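Probable oxidoreductase (Mycobacterium abscessus, PDB 4EYE) probably acts as an oxidoreductase of the quinone-reductase branch of the zinc-type alcohol dehydrogenase superfamily, though its substrate is not established. Local coordinates at residues A[144-153]-A[290-301]; A[181-192]-A[204-215]. One frame throughout, in Å; residues are numbered along the deposited sequence.

Interaction 1 of 2, residues A[144-153]-A[290-301]; sequences YHTMYFAYAR and HADYLYETQAGL
His145 and Thr297 hold the polar middle of a crossing between two helices, 144-153 and 293-301, whose short axes pass 9.5 Å apart at 100°. His145 ND1 and Thr297 OG1 lie 2.7 Å apart in a hydrogen bond that either could donate. The threonine oxygen, turned between its own backbone N and carbonyl carbon (chi1 59°), meets the imidazole edge in the ring plane. Farther round the rim, also in the ring plane, His145 NE2 gives a weak, bent bond to Gln298 OE1 at 3.1 Å; the Gln298 chain bends at chi2, and its amide lies nearly coplanar with the ring.

CH-pi and apolar contacts surround this pair. Leu301 CD1 sits over one face of the His145 ring, 3.6 Å from its centroid, while Leu301 CD2 reaches Tyr144 CB and Tyr148 CD1. His145 sits as a knob among Leu294, Thr297, Gln298 and Leu301, with Leu294 CD1 close to His145 ND1.

Aromatic side chains carry the remainder. Tyr148 fits as a knob among Glu296, Thr297, Gly300 and Leu301, and its OH comes 3.5 Å from Gly300 CA, where the bare backbone lets the ring lie close. In the reverse sense Tyr293 enters between Tyr148, Phe149, Ala152 and Arg153. Its CE2 stands 3.6 Å from Phe149 CD1, near the Phe149 plane, with the two rings inclined at 70°. Arg153 passes its CB by Tyr293 OH at 3.4 Å; its guanidinium, farther along, makes at most a long, weak cation-pi contact. Trp283 of helix 283-289 touches both His145 and Tyr293.

With both nitrogens engaged at its rim and a methyl over one face, the buried imidazole has its polar atoms satisfied and its rotation restrained, mainly by the Thr297 bond.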
loop_
_atom_site.group_PDB
_atom_site.type_symbol
_atom_site.label_atom_id
_atom_site.label_comp_id
_atom_site.label_asym_id
_atom_site.label_seq_id
_atom_site.Cartn_x
_atom_site.Cartn_y
_atom_site.Cartn_z
ATOM N N TYR A 144 3.440 -2.420 1.051
ATOM C CA TYR A 144 4.792 -2.926 1.324
ATOM C C TYR A 144 5.217 -3.975 0.325
ATOM O O TYR A 144 6.407 -3.993 -0.073
ATOM C CB TYR A 144 4.952 -3.358 2.815
ATOM C CG TYR A 144 4.974 -2.140 3.758
ATOM C CD1 TYR A 144 3.824 -1.364 3.982
ATOM C CD2 TYR A 144 6.148 -1.727 4.371
ATOM C CE1 TYR A 144 3.831 -0.272 4.809
ATOM C CE2 TYR A 144 6.174 -0.607 5.188
ATOM C CZ TYR A 144 5.016 0.111 5.435
ATOM O OH TYR A 144 5.070 1.246 6.251
ATOM N N HIS A 145 4.296 -4.852 -0.094
ATOM C CA HIS A 145 4.632 -5.824 -1.120
ATOM C C HIS A 145 4.896 -5.147 -2.426
ATOM O O HIS A 145 5.797 -5.544 -3.135
ATOM C CB HIS A 145 3.517 -6.883 -1.317
ATOM C CG HIS A 145 3.520 -7.933 -0.285
ATOM N ND1 HIS A 145 4.126 -9.118 -0.462
ATOM C CD2 HIS A 145 3.002 -7.946 1.015
ATOM C CE1 HIS A 145 4.010 -9.826 0.654
ATOM N NE2 HIS A 145 3.327 -9.112 1.546
ATOM N N THR A 146 4.124 -4.103 -2.747
ATOM C CA THR A 146 4.362 -3.317 -3.944
ATOM C C THR A 146 5.772 -2.703 -3.960
ATOM O O THR A 146 6.486 -2.804 -4.954
ATOM C CB THR A 146 3.323 -2.192 -4.100
ATOM O OG1 THR A 146 2.030 -2.766 -4.196
ATOM C CG2 THR A 146 3.589 -1.358 -5.344
ATOM N N MET A 147 6.148 -2.089 -2.848
ATOM C CA MET A 147 7.424 -1.410 -2.744
ATOM C C MET A 147 8.605 -2.372 -2.592
ATOM O O MET A 147 9.654 -2.095 -3.156
ATOM C CB MET A 147 7.411 -0.287 -1.688
ATOM C CG MET A 147 6.598 0.972 -2.091
ATOM S SD MET A 147 7.021 1.625 -3.754
ATOM C CE MET A 147 8.808 1.755 -3.640
ATOM N N TYR A 148 8.414 -3.538 -1.964
ATOM C CA TYR A 148 9.467 -4.573 -1.944
ATOM C C TYR A 148 9.763 -5.015 -3.384
ATOM O O TYR A 148 10.917 -5.023 -3.817
ATOM C CB TYR A 148 9.111 -5.794 -1.101
ATOM C CG TYR A 148 10.323 -6.650 -0.821
ATOM C CD1 TYR A 148 11.066 -6.462 0.342
ATOM C CD2 TYR A 148 10.748 -7.595 -1.721
ATOM C CE1 TYR A 148 12.204 -7.197 0.603
ATOM C CE2 TYR A 148 11.898 -8.339 -1.483
ATOM C CZ TYR A 148 12.602 -8.137 -0.288
ATOM O OH TYR A 148 13.721 -8.866 -0.043
ATOM N N PHE A 149 8.717 -5.405 -4.093
ATOM C CA PHE A 149 8.801 -5.704 -5.515
ATOM C C PHE A 149 9.447 -4.590 -6.341
ATOM O O PHE A 149 10.345 -4.860 -7.119
ATOM C CB PHE A 149 7.394 -5.977 -6.029
ATOM C CG PHE A 149 7.271 -6.014 -7.525
ATOM C CD1 PHE A 149 7.819 -7.074 -8.267
ATOM C CD2 PHE A 149 6.535 -5.057 -8.182
ATOM C CE1 PHE A 149 7.644 -7.142 -9.639
ATOM C CE2 PHE A 149 6.366 -5.114 -9.575
ATOM C CZ PHE A 149 6.912 -6.158 -10.293
ATOM N N ALA A 150 8.994 -3.347 -6.162
ATOM C CA ALA A 150 9.557 -2.207 -6.896
ATOM C C ALA A 150 11.051 -2.092 -6.691
ATOM O O ALA A 150 11.818 -1.851 -7.642
ATOM C CB ALA A 150 8.903 -0.864 -6.460
ATOM N N TYR A 151 11.458 -2.184 -5.438
ATOM C CA TYR A 151 12.881 -2.073 -5.099
ATOM C C TYR A 151 13.723 -3.296 -5.459
ATOM O O TYR A 151 14.788 -3.190 -6.128
ATOM C CB TYR A 151 13.020 -1.807 -3.611
ATOM C CG TYR A 151 12.682 -0.404 -3.173
ATOM C CD1 TYR A 151 12.932 0.688 -3.972
ATOM C CD2 TYR A 151 12.149 -0.173 -1.903
ATOM C CE1 TYR A 151 12.670 1.983 -3.525
ATOM C CE2 TYR A 151 11.855 1.095 -1.474
ATOM C CZ TYR A 151 12.113 2.171 -2.250
ATOM O OH TYR A 151 11.854 3.445 -1.731
ATOM N N ALA A 152 13.250 -4.467 -5.085
ATOM C CA ALA A 152 14.059 -5.673 -5.226
ATOM C C ALA A 152 14.065 -6.177 -6.650
ATOM O O ALA A 152 15.114 -6.568 -7.144
ATOM C CB ALA A 152 13.556 -6.739 -4.296
ATOM N N ARG A 153 12.916 -6.190 -7.320
ATOM C CA ARG A 153 12.817 -6.800 -8.622
ATOM C C ARG A 153 12.949 -5.801 -9.763
ATOM O O ARG A 153 13.694 -6.024 -10.710
ATOM C CB ARG A 153 11.505 -7.567 -8.754
ATOM C CG ARG A 153 11.305 -8.249 -10.099
ATOM C CD ARG A 153 12.066 -9.566 -10.210
ATOM N NE ARG A 153 11.593 -10.318 -11.377
ATOM C CZ ARG A 153 11.514 -11.634 -11.451
ATOM N NH1 ARG A 153 11.829 -12.406 -10.405
ATOM N NH2 ARG A 153 11.081 -12.195 -12.553
ATOM N N HIS A 290 3.324 -14.439 -11.938
ATOM C CA HIS A 290 4.497 -14.854 -11.148
ATOM C C HIS A 290 4.075 -15.035 -9.728
ATOM O O HIS A 290 4.668 -14.437 -8.822
ATOM C CB HIS A 290 5.560 -13.770 -11.130
ATOM C CG HIS A 290 6.082 -13.392 -12.483
ATOM N ND1 HIS A 290 5.463 -12.486 -13.275
ATOM C CD2 HIS A 290 7.232 -13.782 -13.150
ATOM C CE1 HIS A 290 6.173 -12.328 -14.405
ATOM N NE2 HIS A 290 7.256 -13.132 -14.328
ATOM N N ALA A 291 3.058 -15.851 -9.506
ATOM C CA ALA A 291 2.448 -15.926 -8.188
ATOM C C ALA A 291 3.472 -16.332 -7.095
ATOM O O ALA A 291 3.387 -15.845 -5.976
ATOM C CB ALA A 291 1.214 -16.838 -8.188
ATOM N N ASP A 292 4.454 -17.158 -7.427
ATOM C CA ASP A 292 5.463 -17.583 -6.460
ATOM C C ASP A 292 6.414 -16.483 -5.988
ATOM O O ASP A 292 7.029 -16.637 -4.957
ATOM C CB ASP A 292 6.289 -18.741 -6.997
ATOM C CG ASP A 292 5.443 -19.969 -7.266
ATOM O OD1 ASP A 292 4.258 -19.980 -6.880
ATOM O OD2 ASP A 292 5.963 -20.925 -7.851
ATOM N N TYR A 293 6.487 -15.359 -6.703
ATOM C CA TYR A 293 7.306 -14.246 -6.230
ATOM C C TYR A 293 6.777 -13.742 -4.886
ATOM O O TYR A 293 7.548 -13.246 -4.047
ATOM C CB TYR A 293 7.430 -13.141 -7.251
ATOM C CG TYR A 293 8.428 -12.075 -6.837
ATOM C CD1 TYR A 293 9.802 -12.343 -6.797
ATOM C CD2 TYR A 293 8.006 -10.809 -6.493
ATOM C CE1 TYR A 293 10.703 -11.352 -6.432
ATOM C CE2 TYR A 293 8.897 -9.820 -6.123
ATOM C CZ TYR A 293 10.252 -10.096 -6.107
ATOM O OH TYR A 293 11.143 -9.106 -5.708
ATOM N N LEU A 294 5.472 -13.912 -4.672
ATOM C CA LEU A 294 4.854 -13.535 -3.422
ATOM C C LEU A 294 5.530 -14.155 -2.193
ATOM O O LEU A 294 5.594 -13.521 -1.159
ATOM C CB LEU A 294 3.377 -13.901 -3.444
ATOM C CG LEU A 294 2.479 -13.285 -2.374
ATOM C CD1 LEU A 294 2.445 -11.735 -2.400
ATOM C CD2 LEU A 294 1.087 -13.850 -2.641
ATOM N N TYR A 295 6.044 -15.383 -2.309
ATOM C CA TYR A 295 6.757 -15.990 -1.198
ATOM C C TYR A 295 8.022 -15.209 -0.874
ATOM O O TYR A 295 8.377 -15.075 0.300
ATOM C CB TYR A 295 7.213 -17.430 -1.468
ATOM C CG TYR A 295 6.196 -18.445 -1.936
ATOM C CD1 TYR A 295 4.859 -18.430 -1.521
ATOM C CD2 TYR A 295 6.596 -19.448 -2.837
ATOM C CE1 TYR A 295 3.965 -19.400 -1.983
ATOM C CE2 TYR A 295 5.717 -20.407 -3.287
ATOM C CZ TYR A 295 4.414 -20.395 -2.853
ATOM O OH TYR A 295 3.573 -21.397 -3.346
ATOM N N GLU A 296 8.678 -14.711 -1.911
ATOM C CA GLU A 296 9.899 -13.916 -1.755
ATOM C C GLU A 296 9.630 -12.539 -1.175
ATOM O O GLU A 296 10.403 -12.070 -0.381
ATOM C CB GLU A 296 10.630 -13.736 -3.097
ATOM C CG GLU A 296 12.045 -13.252 -2.888
ATOM C CD GLU A 296 12.847 -12.975 -4.173
ATOM O OE1 GLU A 296 13.567 -11.927 -4.167
ATOM O OE2 GLU A 296 12.811 -13.811 -5.092
ATOM N N THR A 297 8.563 -11.870 -1.597
ATOM C CA THR A 297 8.251 -10.564 -1.038
ATOM C C THR A 297 7.843 -10.702 0.451
ATOM O O THR A 297 8.257 -9.913 1.274
ATOM C CB THR A 297 7.156 -9.795 -1.799
ATOM O OG1 THR A 297 5.952 -10.566 -1.804
ATOM C CG2 THR A 297 7.598 -9.522 -3.237
ATOM N N GLN A 298 7.076 -11.729 0.780
ATOM C CA GLN A 298 6.681 -11.973 2.183
ATOM C C GLN A 298 7.912 -12.291 3.071
ATOM O O GLN A 298 8.042 -11.743 4.154
ATOM C CB GLN A 298 5.687 -13.136 2.279
ATOM C CG GLN A 298 5.175 -13.407 3.682
ATOM C CD GLN A 298 4.243 -12.334 4.220
ATOM O OE1 GLN A 298 3.873 -11.397 3.529
ATOM N NE2 GLN A 298 3.806 -12.504 5.474
ATOM N N ALA A 299 8.805 -13.133 2.573
ATOM C CA ALA A 299 10.040 -13.465 3.286
ATOM C C ALA A 299 10.906 -12.205 3.529
ATOM O O ALA A 299 11.399 -11.994 4.629
ATOM C CB ALA A 299 10.819 -14.586 2.582
ATOM N N GLY A 300 11.049 -11.367 2.498
ATOM C CA GLY A 300 11.790 -10.111 2.595
ATOM C C GLY A 300 11.188 -9.178 3.622
ATOM O O GLY A 300 11.906 -8.563 4.450
ATOM N N LEU A 301 9.869 -9.093 3.623
ATOM C CA LEU A 301 9.169 -8.205 4.572
ATOM C C LEU A 301 9.221 -8.745 6.006
ATOM O O LEU A 301 9.389 -7.964 6.951
ATOM C CB LEU A 301 7.731 -7.925 4.136
ATOM C CG LEU A 301 7.598 -7.061 2.887
ATOM C CD1 LEU A 301 6.117 -7.093 2.450
ATOM C CD2 LEU A 301 8.136 -5.611 3.049
#

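Interaction 2 of 2, residues A[181-192]-A[204-215]; sequences KGMGAKVIAVVN and GADIVLPLEEGW
Asp206 reaches across to the start of strand 186-191 and is gripped there by Lys181 and the backbone of Val187. From the CB outward, the first neighbour is Val187 O, 3.3 Å from Asp206 CB. Next, Asp206 CG passes Lys186 CG, the first part of an extended lysine chain that runs on to Ile207 CD1. At the tip, Asp206 OD2 accepts two bonds: Val187 N points at its anti lone pair, 2.7 Å away and almost straight at 171°, and Lys181 NZ forms a salt bridge on its syn side at 2.9 Å. Asp206 OD1 receives a weak bond from the same ammonium. Lys181, bent at chi2 and chi3, curls over Gly204 O and also donates to Ala185 O, so its NZ ties together the helix end, the loop and the carboxylate. Val187 O in turn accepts from both Asp206 N and Ile207 N.

Beyond this corner the strands run parallel with regular bonds: Ala189 N to Ile207 O (2.8 Å), Leu209 N to Ala189 O, and Val191 N to Leu209 O. Past the strand end, Leu211 N reaches Val191 O from above its carbonyl plane. On the sheet face bearing Ile188 and Val190, Ile188 CG2 meets Ile207 CG2 and Leu209 CD1, and Val190 CG2 touches Trp215 CE3 at 4.0 Å. On the other face, Ala189 CB meets Ala205 CB at 3.7 Å, and Val200 of helix 197-203 packs on Ala189, Val191 and Val208.

Strand 186-191, helix 197-203 and strand 207-210 thus form a beta-alpha-beta crossover at one edge of the six-stranded parallel sheet, ordered 3-2-1-4-5-6 as in a Rossmann fold.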
loop_
_atom_site.group_PDB
_atom_site.type_symbol
_atom_site.label_atom_id
_atom_site.label_comp_id
_atom_site.label_asym_id
_atom_site.label_seq_id
_atom_site.Cartn_x
_atom_site.Cartn_y
_atom_site.Cartn_z
ATOM N N LYS A 181 15.093 2.407 3.658
ATOM C CA LYS A 181 15.975 2.525 4.841
ATOM C C LYS A 181 16.359 1.131 5.297
ATOM O O LYS A 181 17.523 0.856 5.572
ATOM C CB LYS A 181 15.305 3.298 5.979
ATOM C CG LYS A 181 15.116 4.777 5.735
ATOM C CD LYS A 181 16.399 5.518 5.372
ATOM C CE LYS A 181 17.436 5.564 6.492
ATOM N NZ LYS A 181 18.757 5.967 5.894
ATOM N N GLY A 182 15.375 0.234 5.286
ATOM C CA GLY A 182 15.606 -1.155 5.622
ATOM C C GLY A 182 16.636 -1.823 4.728
ATOM O O GLY A 182 17.358 -2.692 5.183
ATOM N N MET A 183 16.679 -1.421 3.453
ATOM C CA MET A 183 17.629 -1.985 2.506
ATOM C C MET A 183 18.980 -1.251 2.461
ATOM O O MET A 183 19.782 -1.478 1.560
ATOM C CB MET A 183 17.021 -2.035 1.109
ATOM C CG MET A 183 15.896 -3.042 0.983
ATOM S SD MET A 183 15.129 -2.980 -0.636
ATOM C CE MET A 183 14.194 -4.496 -0.575
ATOM N N GLY A 184 19.220 -0.352 3.401
ATOM C CA GLY A 184 20.523 0.366 3.463
ATOM C C GLY A 184 20.646 1.576 2.533
ATOM O O GLY A 184 21.769 2.023 2.264
ATOM N N ALA A 185 19.517 2.117 2.054
ATOM C CA ALA A 185 19.533 3.330 1.243
ATOM C C ALA A 185 19.451 4.612 2.089
ATOM O O ALA A 185 19.006 4.609 3.227
ATOM C CB ALA A 185 18.407 3.347 0.208
ATOM N N LYS A 186 19.858 5.711 1.481
ATOM C CA LYS A 186 19.546 7.049 1.988
ATOM C C LYS A 186 18.302 7.541 1.288
ATOM O O LYS A 186 18.124 7.279 0.101
ATOM C CB LYS A 186 20.710 8.002 1.726
ATOM C CG LYS A 186 20.511 9.433 2.262
ATOM C CD LYS A 186 21.776 10.332 2.126
ATOM C CE LYS A 186 21.464 11.789 2.537
ATOM N NZ LYS A 186 22.686 12.636 2.739
ATOM N N VAL A 187 17.439 8.212 2.049
ATOM C CA VAL A 187 16.152 8.636 1.571
ATOM C C VAL A 187 15.988 10.148 1.707
ATOM O O VAL A 187 16.098 10.715 2.795
ATOM C CB VAL A 187 14.964 7.938 2.312
ATOM C CG1 VAL A 187 13.646 8.530 1.843
ATOM C CG2 VAL A 187 14.947 6.428 2.073
ATOM N N ILE A 188 15.720 10.781 0.575
ATOM C CA ILE A 188 15.251 12.156 0.536
ATOM C C ILE A 188 13.764 12.063 0.223
ATOM O O ILE A 188 13.395 11.398 -0.749
ATOM C CB ILE A 188 15.970 12.977 -0.563
ATOM C CG1 ILE A 188 17.468 13.092 -0.261
ATOM C CG2 ILE A 188 15.431 14.407 -0.608
ATOM C CD1 ILE A 188 18.304 13.530 -1.455
ATOM N N ALA A 189 12.933 12.695 1.047
ATOM C CA ALA A 189 11.500 12.689 0.867
ATOM C C ALA A 189 11.005 14.077 0.508
ATOM O O ALA A 189 11.442 15.076 1.121
ATOM C CB ALA A 189 10.842 12.226 2.147
ATOM N N VAL A 190 10.112 14.153 -0.474
ATOM C CA VAL A 190 9.414 15.407 -0.793
ATOM C C VAL A 190 7.954 15.262 -0.399
ATOM O O VAL A 190 7.344 14.224 -0.681
ATOM C CB VAL A 190 9.515 15.755 -2.272
ATOM C CG1 VAL A 190 8.735 17.043 -2.569
ATOM C CG2 VAL A 190 10.986 15.962 -2.637
ATOM N N VAL A 191 7.432 16.253 0.316
ATOM C CA VAL A 191 6.039 16.245 0.741
ATOM C C VAL A 191 5.252 17.360 0.054
ATOM O O VAL A 191 5.653 18.515 0.090
ATOM C CB VAL A 191 5.889 16.397 2.272
ATOM C CG1 VAL A 191 6.464 15.171 3.006
ATOM C CG2 VAL A 191 6.493 17.709 2.780
ATOM N N ASN A 192 4.124 17.038 -0.567
ATOM C CA ASN A 192 3.243 18.112 -0.991
ATOM C C ASN A 192 2.311 18.625 0.116
ATOM O O ASN A 192 1.714 19.688 -0.033
ATOM C CB ASN A 192 2.518 17.821 -2.307
ATOM C CG ASN A 192 1.768 16.527 -2.309
ATOM O OD1 ASN A 192 0.670 16.439 -1.750
ATOM N ND2 ASN A 192 2.323 15.517 -2.998
ATOM N N GLY A 204 11.596 7.909 8.960
ATOM C CA GLY A 204 13.024 7.648 8.711
ATOM C C GLY A 204 13.647 8.274 7.484
ATOM O O GLY A 204 14.747 7.905 7.118
ATOM N N ALA A 205 12.994 9.242 6.863
ATOM C CA ALA A 205 13.603 10.022 5.786
ATOM C C ALA A 205 14.825 10.755 6.339
ATOM O O ALA A 205 14.760 11.328 7.425
ATOM C CB ALA A 205 12.626 11.038 5.209
ATOM N N ASP A 206 15.919 10.733 5.584
ATOM C CA ASP A 206 17.132 11.437 5.996
ATOM C C ASP A 206 17.017 12.956 5.793
ATOM O O ASP A 206 17.505 13.729 6.588
ATOM C CB ASP A 206 18.334 10.874 5.238
ATOM C CG ASP A 206 18.548 9.405 5.513
ATOM O OD1 ASP A 206 19.025 9.081 6.618
ATOM O OD2 ASP A 206 18.235 8.560 4.642
ATOM N N ILE A 207 16.354 13.364 4.713
ATOM C CA ILE A 207 16.166 14.777 4.402
ATOM C C ILE A 207 14.721 14.887 3.929
ATOM O O ILE A 207 14.271 14.053 3.118
ATOM C CB ILE A 207 17.105 15.242 3.266
ATOM C CG1 ILE A 207 18.549 15.434 3.772
ATOM C CG2 ILE A 207 16.600 16.550 2.669
ATOM C CD1 ILE A 207 19.569 14.459 3.206
ATOM N N VAL A 208 13.982 15.836 4.500
ATOM C CA VAL A 208 12.647 16.125 4.024
ATOM C C VAL A 208 12.633 17.503 3.370
ATOM O O VAL A 208 13.246 18.421 3.865
ATOM C CB VAL A 208 11.609 16.049 5.154
ATOM C CG1 VAL A 208 10.215 16.282 4.594
ATOM C CG2 VAL A 208 11.694 14.697 5.838
ATOM N N LEU A 209 11.943 17.617 2.240
ATOM C CA LEU A 209 11.853 18.853 1.477
ATOM C C LEU A 209 10.424 19.096 1.055
ATOM O O LEU A 209 9.711 18.142 0.729
ATOM C CB LEU A 209 12.720 18.777 0.220
ATOM C CG LEU A 209 14.221 18.822 0.451
ATOM C CD1 LEU A 209 14.912 18.392 -0.831
ATOM C CD2 LEU A 209 14.637 20.221 0.896
ATOM N N PRO A 210 9.993 20.378 1.044
ATOM C CA PRO A 210 8.642 20.684 0.620
ATOM C C PRO A 210 8.551 20.756 -0.908
ATOM O O PRO A 210 9.519 21.091 -1.569
ATOM C CB PRO A 210 8.372 22.040 1.268
ATOM C CG PRO A 210 9.712 22.684 1.359
ATOM C CD PRO A 210 10.713 21.572 1.520
ATOM N N LEU A 211 7.405 20.400 -1.464
ATOM C CA LEU A 211 7.211 20.493 -2.902
ATOM C C LEU A 211 6.817 21.922 -3.214
ATOM O O LEU A 211 5.649 22.261 -3.154
ATOM C CB LEU A 211 6.118 19.532 -3.379
ATOM C CG LEU A 211 5.865 19.533 -4.898
ATOM C CD1 LEU A 211 6.925 18.709 -5.631
ATOM C CD2 LEU A 211 4.453 19.021 -5.219
ATOM N N GLU A 212 7.819 22.757 -3.469
ATOM C CA GLU A 212 7.635 24.174 -3.810
ATOM C C GLU A 212 8.555 24.504 -4.969
ATOM O O GLU A 212 9.382 23.683 -5.326
ATOM C CB GLU A 212 8.017 25.057 -2.616
ATOM C CG GLU A 212 6.953 25.071 -1.519
ATOM C CD GLU A 212 7.482 25.498 -0.162
ATOM O OE1 GLU A 212 8.648 25.916 -0.092
ATOM O OE2 GLU A 212 6.721 25.382 0.827
ATOM N N GLU A 213 8.456 25.721 -5.512
ATOM C CA GLU A 213 9.331 26.155 -6.604
ATOM C C GLU A 213 10.780 25.862 -6.251
ATOM O O GLU A 213 11.226 26.134 -5.133
ATOM C CB GLU A 213 9.151 27.662 -6.916
ATOM N N GLY A 214 11.503 25.287 -7.202
ATOM C CA GLY A 214 12.929 24.984 -7.047
ATOM C C GLY A 214 13.269 23.689 -6.294
ATOM O O GLY A 214 14.436 23.430 -6.007
ATOM N N TRP A 215 12.278 22.876 -5.961
ATOM C CA TRP A 215 12.553 21.655 -5.149
ATOM C C TRP A 215 13.506 20.709 -5.848
ATOM O O TRP A 215 14.350 20.088 -5.196
ATOM C CB TRP A 215 11.260 20.955 -4.750
ATOM C CG TRP A 215 10.533 20.301 -5.889
ATOM C CD1 TRP A 215 9.548 20.838 -6.698
ATOM C CD2 TRP A 215 10.725 18.932 -6.390
ATOM N NE1 TRP A 215 9.137 19.922 -7.639
ATOM C CE2 TRP A 215 9.795 18.760 -7.491
ATOM C CE3 TRP A 215 11.550 17.884 -6.046
ATOM C CZ2 TRP A 215 9.712 17.568 -8.203
ATOM C CZ3 TRP A 215 11.455 16.690 -6.762
ATOM C CH2 TRP A 215 10.578 16.541 -7.821
#

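Along the chain, helix 143-154 comes first and opens the loop that interaction 1 closes at 290-301, its nearer end 137 residues beyond the end of 144-153. Inside that span the chain enters the parallel sheet at strand 162-165, runs through helix 171-182 to strand 186-191, and after helix 197-203 closes the short loop of interaction 2. The second contact is therefore nested within the first, and the two do not cross. Interaction 2 pairs the outermost strand, 207-210, with its neighbour, 186-191, whereas interaction 1 joins the helix before the first strand of the parallel sheet to one after its last, 277-280. Their centres lie 23 Å apart, yet they meet at Met183, whose CE packs against Tyr148 CE1 at 3.6 Å.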